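Local coordinates for protein GH127 beta-L-arabinofuranoside (Geobacillus stearothermophilus, PDB 4QK0) that probably hydrolyses terminal beta-L-arabinofuranosides, as a bacterial family 127 glycoside hydrolase, at residues 16-21 / 426-431; 439-444 / 526-531; 445-450 / 454-459; 481-486 / 518-523. All blocks are in the same frame, centred on the assembly; numbering follows the deposited sequence.

Contact 1: residues 16-21 / 426-431; sequences VNLKDQ and HYIYLQ
The two sheets of the beta-sandwich that follows the helical catalytic part meet here at one margin, where V16 and L18 pack against I428 and Y429. Strand 15-18, near the start of the modelled chain, is an outermost strand of the seven-stranded antiparallel sheet, while strand 429-431 opens the second, mixed sheet on leaving the helices. The evidence for face-to-face packing rather than pairing is geometric: the nearest CA atoms, those of V16 and H426, are 7.4 Å apart, and every close approach is between apolar side-chain atoms. V16 and L18 alternate with N17, whose CB points away from 426-431 and whose ND2 is bonded to D445 OD1 of the adjoining strand 444-450. The two methyls of V16 divide the work. With CG1 anti to the backbone N (chi1 178°), that methyl lies 4.3 Å from CD1 of I428, whereas CG2 comes obliquely to the ring of Y429, 4.2 Å from its CD2. I428 CD1 also takes L18 CD2, at 4.4 Å, and thus serves both residues of the strand. L18 in turn rests on W23 and I27 of helix 22-42, which ties the contact to the catalytic part. None of these approaches is tight, and only 162 Å² is buried in all. The phenol end of Y429 has its own anchors: its OH is hydrogen-bonded to S444 OG and Q459 NE2. Beneath that ring, I428 CG2 lies 3.4 Å from the ring plane, offset toward the rim.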
# COMPACT_ATOMS: atom_id res chain seq x y z
N VAL A 16 13.35 -40.23 -16.86
CA VAL A 16 13.83 -38.98 -17.49
C VAL A 16 15.15 -38.58 -16.91
O VAL A 16 15.25 -38.48 -15.72
CB VAL A 16 12.83 -37.83 -17.25
CG1 VAL A 16 13.32 -36.54 -17.85
CG2 VAL A 16 11.46 -38.18 -17.80
N ASN A 17 16.17 -38.36 -17.74
CA ASN A 17 17.45 -37.82 -17.29
C ASN A 17 17.63 -36.44 -17.81
O ASN A 17 17.52 -36.17 -19.03
CB ASN A 17 18.64 -38.64 -17.78
CG ASN A 17 18.55 -40.08 -17.35
OD1 ASN A 17 18.27 -40.38 -16.19
ND2 ASN A 17 18.72 -40.98 -18.29
N LEU A 18 17.97 -35.55 -16.90
CA LEU A 18 18.33 -34.21 -17.30
C LEU A 18 19.71 -34.18 -17.92
O LEU A 18 20.61 -34.76 -17.39
CB LEU A 18 18.41 -33.34 -16.09
CG LEU A 18 17.26 -32.43 -15.81
CD1 LEU A 18 17.76 -31.62 -14.65
CD2 LEU A 18 16.94 -31.49 -16.96
N LYS A 19 19.89 -33.48 -19.03
CA LYS A 19 21.20 -33.34 -19.62
C LYS A 19 21.37 -31.89 -20.06
O LYS A 19 21.66 -31.61 -21.20
CB LYS A 19 21.34 -34.22 -20.90
CG LYS A 19 21.34 -35.75 -20.82
CD LYS A 19 21.69 -36.39 -22.24
CE LYS A 19 20.78 -36.11 -23.50
NZ LYS A 19 20.76 -34.72 -24.09
N ASP A 20 21.12 -30.93 -19.19
CA ASP A 20 21.17 -29.55 -19.66
C ASP A 20 22.18 -28.78 -18.82
O ASP A 20 22.95 -29.38 -18.11
CB ASP A 20 19.76 -28.92 -19.64
CG ASP A 20 19.40 -28.36 -18.30
OD1 ASP A 20 19.95 -28.89 -17.28
OD2 ASP A 20 18.60 -27.39 -18.29
N GLN A 21 22.20 -27.47 -18.96
CA GLN A 21 23.04 -26.63 -18.11
C GLN A 21 22.17 -25.94 -17.08
O GLN A 21 22.45 -25.96 -15.89
CB GLN A 21 23.72 -25.55 -18.94
CG GLN A 21 24.80 -26.06 -19.88
CD GLN A 21 25.87 -26.85 -19.15
OE1 GLN A 21 25.78 -28.07 -19.09
NE2 GLN A 21 26.86 -26.18 -18.57
N HIS A 426 10.03 -34.42 -13.97
CA HIS A 426 8.67 -34.93 -14.05
C HIS A 426 7.75 -34.01 -14.84
O HIS A 426 6.64 -34.39 -15.13
CB HIS A 426 8.02 -35.03 -12.70
CG HIS A 426 8.67 -35.96 -11.74
ND1 HIS A 426 9.99 -36.31 -11.86
CD2 HIS A 426 8.23 -36.55 -10.60
CE1 HIS A 426 10.33 -37.11 -10.87
NE2 HIS A 426 9.27 -37.27 -10.09
N TYR A 427 8.17 -32.78 -15.17
CA TYR A 427 7.29 -31.84 -15.86
C TYR A 427 7.60 -31.70 -17.35
O TYR A 427 6.89 -31.01 -18.07
CB TYR A 427 7.34 -30.43 -15.18
CG TYR A 427 6.85 -30.46 -13.76
CD1 TYR A 427 7.67 -30.96 -12.74
CD2 TYR A 427 5.58 -30.05 -13.43
CE1 TYR A 427 7.22 -31.04 -11.42
CE2 TYR A 427 5.12 -30.13 -12.11
CZ TYR A 427 5.96 -30.61 -11.12
OH TYR A 427 5.54 -30.67 -9.83
N ILE A 428 8.69 -32.26 -17.81
CA ILE A 428 9.11 -32.02 -19.20
C ILE A 428 8.18 -32.74 -20.19
O ILE A 428 7.82 -32.17 -21.22
CB ILE A 428 10.56 -32.49 -19.40
CG1 ILE A 428 11.49 -31.71 -18.48
CG2 ILE A 428 11.01 -32.28 -20.84
CD1 ILE A 428 12.89 -32.26 -18.42
N TYR A 429 7.87 -34.00 -19.88
CA TYR A 429 7.16 -34.91 -20.83
C TYR A 429 5.91 -35.46 -20.21
O TYR A 429 5.82 -35.54 -18.99
CB TYR A 429 8.06 -36.11 -21.25
CG TYR A 429 9.42 -35.75 -21.86
CD1 TYR A 429 9.54 -35.37 -23.19
CD2 TYR A 429 10.56 -35.81 -21.09
CE1 TYR A 429 10.78 -35.03 -23.72
CE2 TYR A 429 11.80 -35.49 -21.63
CZ TYR A 429 11.90 -35.09 -22.93
OH TYR A 429 13.16 -34.77 -23.44
N LEU A 430 4.94 -35.79 -21.03
CA LEU A 430 3.79 -36.59 -20.56
C LEU A 430 3.51 -37.72 -21.58
O LEU A 430 3.21 -37.45 -22.76
CB LEU A 430 2.55 -35.72 -20.40
CG LEU A 430 1.30 -36.49 -19.99
CD1 LEU A 430 1.38 -37.00 -18.55
CD2 LEU A 430 0.07 -35.61 -20.17
N GLN A 431 3.57 -38.95 -21.10
CA GLN A 431 3.23 -40.13 -21.88
C GLN A 431 1.76 -40.42 -21.70
O GLN A 431 1.30 -40.64 -20.60
CB GLN A 431 4.03 -41.37 -21.45
CG GLN A 431 3.70 -42.63 -22.26
CD GLN A 431 4.14 -42.46 -23.68
OE1 GLN A 431 5.34 -42.44 -23.95
NE2 GLN A 431 3.18 -42.26 -24.60

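Contact 2: residues 439-444 / 526-531; sequences HLYVGS and VKLYFP
Y441 carries this contact, its ring meeting L528 and F530, all three buried. Its CG, anti to the carbonyl carbon (chi1 -67°), directs the ring toward both. The apolar part comes first: CE1 of Y441 approaches L528 CD1 at 3.5 Å, the two side chains crossing at about a right angle. The aromatic part lies on the CE2 side, where F530 CE2 stands over one face of the tyrosine ring, toward its rim, 3.6 Å from Y441 CE2. With centroids 5.1 Å apart and planes at 53°, the rings form an oblique pair. The polar part is separate, for the OH of Y441 is hydrogen-bonded to the backbone O of R486. A leucine in place of Y441 would probably deprive that carbonyl of its phenolic partner and open a gap beside F530. Within 439-444, S444 OG donates to V442 O at 2.8 Å where the loop enters strand 444-450, and also bonds to Y429 OH. Here the loop between strands 436-438 and 444-450 reaches strand 524-529 and F530 just after it: Y441 also touches V469 of strand 468-475 and Q459 of strand 453-461, L528 packs on V496 of strand 495-498, and F530 lies against P488 and A494.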
# COMPACT_ATOMS: atom_id res chain seq x y z
N HIS A 439 6.33 -30.89 -23.15
CA HIS A 439 5.84 -29.63 -22.58
C HIS A 439 6.94 -28.57 -22.49
O HIS A 439 6.73 -27.42 -22.87
CB HIS A 439 5.35 -29.81 -21.17
CG HIS A 439 4.21 -30.73 -21.04
ND1 HIS A 439 3.19 -30.78 -21.96
CD2 HIS A 439 3.92 -31.65 -20.09
CE1 HIS A 439 2.33 -31.70 -21.59
NE2 HIS A 439 2.74 -32.23 -20.45
N LEU A 440 8.12 -28.97 -22.00
CA LEU A 440 9.25 -28.04 -21.76
C LEU A 440 10.45 -28.41 -22.62
O LEU A 440 10.67 -29.60 -22.99
CB LEU A 440 9.66 -28.11 -20.31
CG LEU A 440 8.55 -27.86 -19.25
CD1 LEU A 440 9.05 -27.99 -17.84
CD2 LEU A 440 7.95 -26.49 -19.41
N TYR A 441 11.16 -27.36 -23.03
CA TYR A 441 12.30 -27.51 -23.88
C TYR A 441 13.57 -27.39 -23.01
O TYR A 441 13.99 -26.33 -22.61
CB TYR A 441 12.24 -26.53 -25.04
CG TYR A 441 11.08 -26.90 -25.93
CD1 TYR A 441 11.10 -28.07 -26.66
CD2 TYR A 441 9.94 -26.12 -25.99
CE1 TYR A 441 10.02 -28.45 -27.45
CE2 TYR A 441 8.84 -26.50 -26.77
CZ TYR A 441 8.92 -27.67 -27.51
OH TYR A 441 7.84 -28.07 -28.26
N VAL A 442 14.08 -28.55 -22.68
CA VAL A 442 15.09 -28.74 -21.66
C VAL A 442 15.93 -29.89 -22.17
O VAL A 442 15.38 -30.94 -22.48
CB VAL A 442 14.49 -29.20 -20.32
CG1 VAL A 442 15.59 -29.45 -19.31
CG2 VAL A 442 13.51 -28.18 -19.78
N GLY A 443 17.23 -29.66 -22.27
CA GLY A 443 18.20 -30.69 -22.61
C GLY A 443 17.98 -31.90 -21.70
O GLY A 443 18.06 -31.79 -20.49
N SER A 444 17.62 -33.03 -22.29
CA SER A 444 17.20 -34.21 -21.53
C SER A 444 16.96 -35.43 -22.41
O SER A 444 16.93 -35.32 -23.64
CB SER A 444 15.89 -33.92 -20.84
OG SER A 444 14.90 -33.58 -21.80
N VAL A 526 14.02 -34.49 -35.37
CA VAL A 526 13.10 -33.37 -35.48
C VAL A 526 13.84 -32.14 -35.00
O VAL A 526 14.38 -32.14 -33.90
CB VAL A 526 11.87 -33.56 -34.59
CG1 VAL A 526 10.89 -32.39 -34.74
CG2 VAL A 526 11.16 -34.87 -34.92
N LYS A 527 13.90 -31.11 -35.86
CA LYS A 527 14.44 -29.80 -35.50
C LYS A 527 13.34 -28.77 -35.36
O LYS A 527 12.51 -28.58 -36.28
CB LYS A 527 15.57 -29.25 -36.39
CG LYS A 527 16.91 -29.68 -35.84
CD LYS A 527 18.07 -29.42 -36.79
CE LYS A 527 18.47 -27.96 -36.76
NZ LYS A 527 19.38 -27.67 -35.62
N LEU A 528 13.33 -28.14 -34.19
CA LEU A 528 12.39 -27.06 -33.89
C LEU A 528 13.14 -25.77 -33.81
O LEU A 528 14.21 -25.71 -33.22
CB LEU A 528 11.73 -27.29 -32.57
CG LEU A 528 11.02 -28.61 -32.32
CD1 LEU A 528 10.48 -28.68 -30.91
CD2 LEU A 528 9.88 -28.72 -33.27
N TYR A 529 12.58 -24.73 -34.42
CA TYR A 529 13.16 -23.39 -34.36
C TYR A 529 12.08 -22.40 -33.92
O TYR A 529 11.06 -22.23 -34.60
CB TYR A 529 13.75 -22.97 -35.70
CG TYR A 529 14.12 -21.50 -35.72
CD1 TYR A 529 15.02 -20.98 -34.78
CD2 TYR A 529 13.56 -20.61 -36.66
CE1 TYR A 529 15.36 -19.64 -34.79
CE2 TYR A 529 13.89 -19.27 -36.67
CZ TYR A 529 14.78 -18.79 -35.73
OH TYR A 529 15.10 -17.46 -35.71
N PHE A 530 12.29 -21.84 -32.72
CA PHE A 530 11.41 -20.85 -32.14
C PHE A 530 12.17 -19.53 -32.14
O PHE A 530 13.04 -19.33 -31.29
CB PHE A 530 11.04 -21.22 -30.71
CG PHE A 530 10.36 -22.57 -30.57
CD1 PHE A 530 9.17 -22.85 -31.26
CD2 PHE A 530 10.85 -23.52 -29.71
CE1 PHE A 530 8.53 -24.07 -31.13
CE2 PHE A 530 10.22 -24.75 -29.57
CZ PHE A 530 9.05 -25.03 -30.29
N PRO A 531 11.86 -18.62 -33.06
CA PRO A 531 12.48 -17.29 -32.96
C PRO A 531 12.29 -16.59 -31.59
O PRO A 531 11.18 -16.61 -31.04
CB PRO A 531 11.81 -16.49 -34.07
CG PRO A 531 11.05 -17.46 -34.91
CD PRO A 531 10.78 -18.67 -34.06

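Contact 3: residues 445-450 / 454-459; sequences DIQTEI and SVKIMQ
I446 pairs with I457 and T448 with V455 in the antiparallel beta hairpin of strands 444-450 and 453-461, their short axes at 148°. Two backbone bonds close each of these hydrogen-bonded pairs: I457 N to I446 O at 2.9 Å is nearly straight (173° at the hydrogen), and T448 N to V455 O, also 2.9 Å, is matched by its reciprocal. The non-hydrogen-bonded pair between them, Q447 with K456, brings its CA atoms to 4.6 Å.

The polar side-chain bond runs diagonally on the face of D445, Q447 and E449. Q447 holds CG anti to its N and bends at chi2 (64°), which swings OE1 across to S454 OG, the donor, 2.8 Å away. Without the hydroxyl of S454, as in an alanine here, the Q447 amide would probably lose this donor and turn more freely. K456 CE packs on D445 CB at 3.7 Å, but K456 NZ and D445 OD2, 4.4 Å apart, form no salt bridge.

The other face, of I446, V455 and I457, is mainly apolar, though T448 on it bonds through OG1 to Q431 OE1. I446 CG2 lies alongside I457 CB at 3.8 Å, and the end of I450, CD1, meets V455 CG2 at 3.9 Å. Toward the second sheet, I450 and V455 touch F481, I457 touches L483, and L436 covers I450 and I457. Strands 15-18 and 468-475 flank the hairpin in its own sheet.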
# COMPACT_ATOMS: atom_id res chain seq x y z
N ASP A 445 16.80 -36.57 -21.77
CA ASP A 445 16.28 -37.72 -22.47
C ASP A 445 15.31 -38.53 -21.65
O ASP A 445 15.24 -38.45 -20.41
CB ASP A 445 17.37 -38.58 -23.10
CG ASP A 445 18.40 -39.00 -22.13
OD1 ASP A 445 18.02 -39.67 -21.15
OD2 ASP A 445 19.58 -38.67 -22.34
N ILE A 446 14.46 -39.23 -22.39
CA ILE A 446 13.41 -40.02 -21.80
C ILE A 446 13.35 -41.36 -22.48
O ILE A 446 13.51 -41.48 -23.69
CB ILE A 446 12.05 -39.33 -21.84
CG1 ILE A 446 10.99 -40.26 -21.26
CG2 ILE A 446 11.70 -38.90 -23.26
CD1 ILE A 446 9.65 -39.60 -21.05
N GLN A 447 13.17 -42.37 -21.65
CA GLN A 447 13.03 -43.75 -22.06
C GLN A 447 11.60 -44.12 -21.69
O GLN A 447 11.26 -44.13 -20.53
CB GLN A 447 14.03 -44.61 -21.27
CG GLN A 447 13.84 -46.11 -21.44
CD GLN A 447 14.07 -46.53 -22.87
OE1 GLN A 447 13.15 -47.00 -23.54
NE2 GLN A 447 15.30 -46.31 -23.37
N THR A 448 10.76 -44.41 -22.65
CA THR A 448 9.35 -44.57 -22.36
C THR A 448 8.79 -45.71 -23.21
O THR A 448 9.51 -46.32 -23.98
CB THR A 448 8.62 -43.22 -22.59
OG1 THR A 448 7.23 -43.30 -22.25
CG2 THR A 448 8.76 -42.76 -24.02
N GLU A 449 7.50 -45.96 -23.08
CA GLU A 449 6.83 -47.01 -23.84
C GLU A 449 5.64 -46.42 -24.57
O GLU A 449 4.78 -45.76 -23.96
CB GLU A 449 6.37 -48.12 -22.91
CG GLU A 449 7.53 -48.84 -22.24
CD GLU A 449 7.67 -50.28 -22.68
OE1 GLU A 449 6.63 -50.96 -22.87
OE2 GLU A 449 8.83 -50.73 -22.84
N ILE A 450 5.63 -46.60 -25.88
CA ILE A 450 4.54 -46.09 -26.71
C ILE A 450 4.04 -47.32 -27.49
O ILE A 450 4.84 -48.06 -28.10
CB ILE A 450 4.98 -44.90 -27.63
CG1 ILE A 450 5.94 -43.95 -26.90
CG2 ILE A 450 3.77 -44.09 -28.09
CD1 ILE A 450 6.55 -42.85 -27.76
N SER A 454 9.33 -49.91 -26.66
CA SER A 454 10.32 -49.07 -26.05
C SER A 454 10.87 -47.96 -26.98
O SER A 454 11.30 -48.24 -28.10
CB SER A 454 11.46 -49.94 -25.57
OG SER A 454 12.54 -49.12 -25.22
N VAL A 455 10.82 -46.71 -26.50
CA VAL A 455 11.25 -45.55 -27.32
C VAL A 455 12.11 -44.60 -26.52
O VAL A 455 11.76 -44.21 -25.41
CB VAL A 455 10.05 -44.74 -27.85
CG1 VAL A 455 10.53 -43.62 -28.77
CG2 VAL A 455 9.10 -45.64 -28.59
N LYS A 456 13.23 -44.22 -27.12
CA LYS A 456 14.16 -43.32 -26.52
C LYS A 456 14.06 -41.97 -27.26
O LYS A 456 14.15 -41.89 -28.49
CB LYS A 456 15.56 -43.92 -26.61
CG LYS A 456 16.49 -43.46 -25.52
CD LYS A 456 17.28 -42.25 -25.95
CE LYS A 456 18.20 -41.72 -24.85
NZ LYS A 456 19.60 -42.26 -24.94
N ILE A 457 13.90 -40.91 -26.48
CA ILE A 457 13.86 -39.55 -27.03
C ILE A 457 14.87 -38.64 -26.35
O ILE A 457 14.98 -38.65 -25.14
CB ILE A 457 12.44 -39.01 -26.94
CG1 ILE A 457 11.63 -39.74 -27.99
CG2 ILE A 457 12.42 -37.51 -27.24
CD1 ILE A 457 10.17 -39.61 -27.84
N MSE A 458 15.64 -37.93 -27.15
CA MSE A 458 16.71 -37.06 -26.67
C MSE A 458 16.36 -35.66 -27.12
O MSE A 458 15.98 -35.46 -28.29
CB MSE A 458 17.99 -37.46 -27.38
CG MSE A 458 19.19 -37.68 -26.49
SE MSE A 458 20.54 -38.73 -27.41
CE MSE A 458 19.44 -40.23 -28.09
N GLN A 459 16.48 -34.68 -26.21
CA GLN A 459 16.40 -33.23 -26.55
C GLN A 459 17.75 -32.59 -26.38
O GLN A 459 18.30 -32.66 -25.28
CB GLN A 459 15.52 -32.49 -25.57
CG GLN A 459 14.10 -32.34 -25.92
CD GLN A 459 13.40 -31.30 -25.08
OE1 GLN A 459 13.60 -30.10 -25.26
NE2 GLN A 459 12.59 -31.76 -24.17

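Contact 4: residues 481-486 / 518-523; sequences FTLGLR and RVWQQG
The indole of W520 lies on the ring of F481 and bonds to that residue's carbonyl. From CA, CG stands anti to the carbonyl carbon (chi1 -62°), carrying the indole toward strand 479-486. CB begins the contact, 3.7 Å from F481 CZ. CD1 comes next and lies over the centre of the phenyl ring, 3.3 Å from its CZ. The five-membered ring and the phenyl form an offset stack, centroids 4.0 Å apart and planes at 25°. NE1 then donates to F481 O at 2.8 Å; the acceptor is in the indole plane, yet the N-H comes from above the carbonyl plane, 44° out of it. On the six-membered ring, CZ2 meets L483 CB at 4.0 Å and CH2 meets L483 CD2. The indole face turned from F481 is covered by R518 CG, 3.5 Å above the plane, while the R518 guanidinium is salt-bridged to D524. W520 also touches V473 and P475 of the facing sheet. F481 N bonds to R518 O at 3.2 Å, the one backbone bond of this antiparallel pair. F481 is thus gripped through backbone N, backbone O and ring face at once, and the N-H of the buried indole has its polar need met by a main-chain oxygen.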
# COMPACT_ATOMS: atom_id res chain seq x y z
N PHE A 481 3.50 -43.59 -34.18
CA PHE A 481 2.92 -42.96 -33.01
C PHE A 481 3.00 -41.43 -33.15
O PHE A 481 3.65 -40.88 -34.08
CB PHE A 481 3.58 -43.46 -31.72
CG PHE A 481 5.08 -43.27 -31.68
CD1 PHE A 481 5.65 -42.10 -31.27
CD2 PHE A 481 5.92 -44.30 -32.11
CE1 PHE A 481 7.04 -41.93 -31.30
CE2 PHE A 481 7.31 -44.15 -32.14
CZ PHE A 481 7.86 -42.96 -31.73
N THR A 482 2.33 -40.76 -32.21
CA THR A 482 2.20 -39.31 -32.23
C THR A 482 3.11 -38.66 -31.20
O THR A 482 3.23 -39.10 -30.06
CB THR A 482 0.78 -38.92 -31.98
OG1 THR A 482 -0.03 -39.55 -32.96
CG2 THR A 482 0.64 -37.42 -32.07
N LEU A 483 3.86 -37.69 -31.68
CA LEU A 483 4.66 -36.81 -30.84
C LEU A 483 3.95 -35.48 -30.77
O LEU A 483 3.65 -34.88 -31.82
CB LEU A 483 6.00 -36.56 -31.50
CG LEU A 483 7.17 -36.58 -30.58
CD1 LEU A 483 7.32 -38.04 -30.11
CD2 LEU A 483 8.40 -36.08 -31.30
N GLY A 484 3.60 -35.06 -29.55
CA GLY A 484 2.90 -33.76 -29.36
C GLY A 484 3.88 -32.69 -28.87
O GLY A 484 4.44 -32.85 -27.82
N LEU A 485 4.13 -31.68 -29.67
CA LEU A 485 5.11 -30.65 -29.34
C LEU A 485 4.47 -29.28 -29.04
O LEU A 485 3.81 -28.75 -29.90
CB LEU A 485 6.10 -30.50 -30.48
CG LEU A 485 6.71 -31.83 -30.95
CD1 LEU A 485 7.60 -31.59 -32.14
CD2 LEU A 485 7.50 -32.50 -29.88
N ARG A 486 4.66 -28.75 -27.83
CA ARG A 486 4.09 -27.44 -27.50
C ARG A 486 4.71 -26.36 -28.35
O ARG A 486 5.92 -26.26 -28.51
CB ARG A 486 4.29 -27.06 -26.05
CG ARG A 486 3.81 -25.61 -25.76
CD ARG A 486 3.82 -25.29 -24.30
NE ARG A 486 5.18 -25.35 -23.79
CZ ARG A 486 5.99 -24.30 -23.57
NH1 ARG A 486 5.60 -23.04 -23.79
NH2 ARG A 486 7.18 -24.55 -23.12
N ARG A 518 3.37 -40.30 -37.52
CA ARG A 518 4.09 -40.89 -38.63
C ARG A 518 4.77 -42.16 -38.12
O ARG A 518 4.73 -42.47 -36.89
CB ARG A 518 5.18 -39.93 -39.16
CG ARG A 518 6.31 -39.61 -38.17
CD ARG A 518 7.21 -38.49 -38.65
NE ARG A 518 8.00 -38.90 -39.82
CZ ARG A 518 9.13 -39.61 -39.78
NH1 ARG A 518 9.63 -40.01 -38.62
NH2 ARG A 518 9.76 -39.91 -40.89
N VAL A 519 5.36 -42.91 -39.04
CA VAL A 519 6.18 -44.04 -38.68
C VAL A 519 7.56 -43.51 -38.33
O VAL A 519 8.20 -42.95 -39.19
CB VAL A 519 6.33 -45.06 -39.86
CG1 VAL A 519 7.34 -46.13 -39.50
CG2 VAL A 519 5.00 -45.66 -40.25
N TRP A 520 8.00 -43.77 -37.11
CA TRP A 520 9.30 -43.32 -36.65
C TRP A 520 10.31 -44.46 -36.77
O TRP A 520 10.01 -45.58 -36.43
CB TRP A 520 9.22 -42.91 -35.17
CG TRP A 520 8.27 -41.76 -34.95
CD1 TRP A 520 6.96 -41.83 -34.66
CD2 TRP A 520 8.56 -40.35 -35.08
NE1 TRP A 520 6.40 -40.57 -34.60
CE2 TRP A 520 7.37 -39.65 -34.85
CE3 TRP A 520 9.73 -39.63 -35.36
CZ2 TRP A 520 7.30 -38.26 -34.86
CZ3 TRP A 520 9.65 -38.26 -35.38
CH2 TRP A 520 8.44 -37.59 -35.14
N GLN A 521 11.50 -44.13 -37.25
CA GLN A 521 12.62 -45.06 -37.44
C GLN A 521 13.75 -44.57 -36.55
O GLN A 521 13.89 -43.37 -36.28
CB GLN A 521 13.18 -44.96 -38.88
CG GLN A 521 12.24 -45.26 -40.07
CD GLN A 521 12.10 -46.74 -40.44
OE1 GLN A 521 11.12 -47.15 -41.07
NE2 GLN A 521 13.07 -47.56 -40.05
N GLN A 522 14.59 -45.50 -36.15
CA GLN A 522 15.83 -45.24 -35.43
C GLN A 522 16.63 -44.04 -35.97
O GLN A 522 16.95 -43.99 -37.14
CB GLN A 522 16.70 -46.50 -35.53
CG GLN A 522 18.02 -46.47 -34.78
CD GLN A 522 17.82 -46.63 -33.30
OE1 GLN A 522 18.28 -45.81 -32.50
NE2 GLN A 522 17.15 -47.71 -32.91
N GLY A 523 16.96 -43.08 -35.11
CA GLY A 523 17.76 -41.94 -35.54
C GLY A 523 16.99 -40.84 -36.26
O GLY A 523 17.57 -39.92 -36.79

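Overall arrangement
All four contacts belong to the beta-sandwich. Contact 3 holds neighbouring strands of one sheet with backbone bonds, and one of its faces carries polar, partly solvent-facing side chains. Contact 4 mixes a strand pair with aromatic stacking in the buried interior; contact 2, buried too, relies on apolar and ring contacts, and contact 1, partly buried near the helical part, on loose apolar ones, aliphatic and one to a tyrosine ring. Strand 15-18 of contact 1 borders the hairpin of contact 3, whose apolar face packs on F481 and L483 of contact 4. R486 of contact 4 bonds to contact 2, through O to Y441 OH and through NE to H439 O. Contacts 3 and 4 are nested within the loop closed by contact 2.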